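Local coordinates for XisI protein-like (Anabaena variabilis, PDB 2NLV) that is of unknown function but resembles XisI, which probably acts with XisF and XisH in site-specific recombination of cyanobacterial nitrogen-fixation genes, at residues N79-L84 with E92-G97. Sequence-based numbering, arbitrary orientation.
Sequences NPAEEL and EDIVLG
Ala81, Leu84, Ile94 and Leu96 bring the helical residues 80-84 against strand 94-96, which runs almost antiparallel to them at 174° with the axes 10.0 Å apart. The CA atoms of Ala81 and Ile94 are the closest pair across the two segments, 7.1 Å apart. Ile94 gives the largest share of the contact, through both of its branches. Its CG1 lies anti to the carbonyl carbon (chi1 -65°), and the CD1 at the end of this branch reaches the helix. There CD1 packs 3.7 Å from Ala81 O and 4.0 Å from Leu84 CB. The other branch, CG2, sits 4.2 Å from Ala81 CB. Ala81 CB also meets Leu96 CD2 at 4.3 Å, so this small side chain packs against both leucine and isoleucine. The side chains that meet are all apolar, and the interface is small, burying 150 Å² in total. Asn79 caps the start of the helix: its OD1 accepts from Glu82 N at 3.1 Å, with the donor well above the carbonyl plane. Leu96 then centres an inverse gamma turn, closed by a weak bond from Gly97 N to Val95 O. The two segments belong to a beta-alpha-beta unit, in which strand 68-74 leads through helix 80-86 to strand 94-96, parallel to the first. Leu84 also packs on Ile69 of strand 68-74 and Phe62 of strand 53-65, while Pro80 touches Leu15 and Tyr19 of helix 2-21.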
ATOM      1  N   ASN A  79     -11.599  13.181  -9.543  1.00 10.68           N
ATOM      2  CA  ASN A  79     -10.483  14.112  -9.347  1.00  8.75           C
ATOM      3  C   ASN A  79     -10.259  14.328  -7.868  1.00  8.93           C
ATOM      4  O   ASN A  79     -10.777  15.299  -7.299  1.00  9.63           O
ATOM      5  CB  ASN A  79     -10.822  15.431 -10.056  1.00 10.49           C
ATOM      6  CG  ASN A  79      -9.635  16.319 -10.211  1.00 13.53           C
ATOM      7  OD1 ASN A  79      -8.779  16.398  -9.332  1.00 12.97           O
ATOM      8  ND2 ASN A  79      -9.603  17.049 -11.334  1.00 18.73           N
ATOM      9  N   PRO A  80      -9.537  13.385  -7.199  1.00  8.27           N
ATOM     10  CA  PRO A  80      -9.323  13.515  -5.754  1.00  9.02           C
ATOM     11  C   PRO A  80      -8.629  14.767  -5.339  1.00  9.94           C
ATOM     12  O   PRO A  80      -8.891  15.301  -4.263  1.00  8.99           O
ATOM     13  CB  PRO A  80      -8.502  12.293  -5.390  1.00 12.48           C
ATOM     14  CG  PRO A  80      -8.283  11.561  -6.626  1.00 12.81           C
ATOM     15  CD  PRO A  80      -8.969  12.160  -7.780  1.00 11.39           C
ATOM     16  N   ALA A  81      -7.760  15.324  -6.182  1.00 10.81           N
ATOM     17  CA  ALA A  81      -7.129  16.594  -5.861  1.00 10.92           C
ATOM     18  C   ALA A  81      -8.139  17.720  -5.704  1.00 11.92           C
ATOM     19  O   ALA A  81      -8.096  18.444  -4.708  1.00 11.00           O
ATOM     20  CB  ALA A  81      -6.055  16.959  -6.863  1.00 14.01           C
ATOM     21  N   GLU A  82      -9.067  17.843  -6.656  1.00 10.34           N
ATOM     22  CA  GLU A  82     -10.101  18.815  -6.539  1.00 11.11           C
ATOM     23  C   GLU A  82     -11.028  18.580  -5.383  1.00  9.20           C
ATOM     24  O   GLU A  82     -11.552  19.517  -4.790  1.00 10.64           O
ATOM     25  CB  GLU A  82     -10.897  18.887  -7.849  1.00 11.09           C
ATOM     26  CG  GLU A  82     -10.246  19.788  -8.865  1.00 12.26           C
ATOM     27  CD  GLU A  82      -9.797  21.178  -8.332  1.00 22.63           C
ATOM     28  OE1 GLU A  82     -10.670  22.023  -7.994  1.00 23.91           O
ATOM     29  OE2 GLU A  82      -8.555  21.445  -8.250  1.00 26.48           O
ATOM     30  N   GLU A  83     -11.245  17.314  -5.033  1.00  8.98           N
ATOM     31  CA  GLU A  83     -12.066  17.040  -3.901  1.00  9.82           C
ATOM     32  C   GLU A  83     -11.416  17.513  -2.606  1.00  8.77           C
ATOM     33  O   GLU A  83     -12.060  18.094  -1.730  1.00 10.79           O
ATOM     34  CB  GLU A  83     -12.421  15.544  -3.860  1.00 10.59           C
ATOM     35  CG  GLU A  83     -13.315  15.200  -5.029  1.00 11.50           C
ATOM     36  CD  GLU A  83     -13.464  13.748  -5.309  1.00 12.34           C
ATOM     37  OE1 GLU A  83     -12.720  12.930  -4.732  1.00 14.36           O
ATOM     38  OE2 GLU A  83     -14.345  13.405  -6.105  1.00 12.80           O
ATOM     39  N   LEU A  84     -10.120  17.272  -2.465  1.00  8.41           N
ATOM     40  CA  LEU A  84      -9.390  17.782  -1.314  1.00  9.22           C
ATOM     41  C   LEU A  84      -9.447  19.281  -1.221  1.00 10.41           C
ATOM     42  O   LEU A  84      -9.599  19.859  -0.153  1.00  8.22           O
ATOM     43  CB  LEU A  84      -7.933  17.291  -1.305  1.00  9.01           C
ATOM     44  CG  LEU A  84      -7.757  15.794  -1.079  1.00 10.33           C
ATOM     45  CD1 LEU A  84      -6.317  15.501  -1.405  1.00 11.72           C
ATOM     46  CD2 LEU A  84      -8.103  15.376   0.363  1.00 12.68           C
ATOM     47  N   GLU A  92      -1.659  24.518  -3.194  1.00 10.72           N
ATOM     48  CA  GLU A  92      -0.209  24.460  -3.060  1.00 10.83           C
ATOM     49  C   GLU A  92       0.321  23.346  -2.114  1.00 10.38           C
ATOM     50  O   GLU A  92       1.515  23.021  -2.096  1.00 11.77           O
ATOM     51  CB  GLU A  92       0.342  25.836  -2.667  1.00 15.11           C
ATOM     52  CG  GLU A  92      -0.162  26.351  -1.370  1.00 18.47           C
ATOM     53  CD  GLU A  92      -1.438  27.233  -1.502  1.00 23.90           C
ATOM     54  OE1 GLU A  92      -2.331  27.171  -2.468  1.00 19.46           O
ATOM     55  OE2 GLU A  92      -1.531  28.067  -0.564  1.00 36.10           O
ATOM     56  N   ASP A  93      -0.587  22.762  -1.314  1.00  9.80           N
ATOM     57  CA  ASP A  93      -0.242  21.684  -0.408  1.00  9.49           C
ATOM     58  C   ASP A  93      -0.633  20.303  -0.932  1.00  8.52           C
ATOM     59  O   ASP A  93      -0.600  19.329  -0.177  1.00  8.35           O
ATOM     60  CB  ASP A  93      -0.863  21.844   0.971  1.00 10.26           C
ATOM     61  CG  ASP A  93      -0.159  22.869   1.833  1.00 12.42           C
ATOM     62  OD1 ASP A  93       0.874  23.415   1.393  1.00 13.74           O
ATOM     63  OD2 ASP A  93      -0.619  23.119   2.968  1.00 11.92           O
ATOM     64  N   ILE A  94      -0.968  20.243  -2.214  1.00  7.82           N
ATOM     65  CA  ILE A  94      -1.172  18.975  -2.926  1.00  8.46           C
ATOM     66  C   ILE A  94      -0.074  18.804  -3.964  1.00  7.17           C
ATOM     67  O   ILE A  94       0.214  19.748  -4.698  1.00  7.92           O
ATOM     68  CB  ILE A  94      -2.565  18.958  -3.555  1.00  8.00           C
ATOM     69  CG1 ILE A  94      -3.600  18.968  -2.443  1.00 10.22           C
ATOM     70  CG2 ILE A  94      -2.747  17.667  -4.352  1.00  9.43           C
ATOM     71  CD1 ILE A  94      -5.001  19.375  -2.937  1.00 10.25           C
ATOM     72  N   VAL A  95       0.577  17.667  -3.981  1.00  7.20           N
ATOM     73  CA  VAL A  95       1.594  17.363  -4.974  1.00  6.73           C
ATOM     74  C   VAL A  95       1.107  16.242  -5.834  1.00  6.24           C
ATOM     75  O   VAL A  95       0.740  15.160  -5.291  1.00  6.77           O
ATOM     76  CB  VAL A  95       2.961  17.055  -4.331  1.00  7.10           C
ATOM     77  CG1 VAL A  95       4.051  16.738  -5.417  1.00  8.82           C
ATOM     78  CG2 VAL A  95       3.440  18.214  -3.407  1.00  8.24           C
ATOM     79  N   LEU A  96       1.114  16.407  -7.155  1.00  5.97           N
ATOM     80  CA  LEU A  96       0.731  15.343  -8.056  1.00  6.39           C
ATOM     81  C   LEU A  96       1.891  14.406  -8.311  1.00  6.70           C
ATOM     82  O   LEU A  96       2.619  14.531  -9.290  1.00  7.71           O
ATOM     83  CB  LEU A  96       0.166  15.931  -9.335  1.00  7.05           C
ATOM     84  CG  LEU A  96      -1.091  16.782  -9.176  1.00  7.30           C
ATOM     85  CD1 LEU A  96      -1.578  17.200 -10.590  1.00  9.68           C
ATOM     86  CD2 LEU A  96      -2.195  16.023  -8.455  1.00  8.74           C
ATOM     87  N   GLY A  97       2.121  13.499  -7.380  1.00  7.75           N
ATOM     88  CA  GLY A  97       3.189  12.506  -7.479  1.00  6.76           C
ATOM     89  C   GLY A  97       3.018  11.619  -8.691  1.00  9.00           C
ATOM     90  O   GLY A  97       4.007  11.181  -9.286  1.00  8.40           O
TER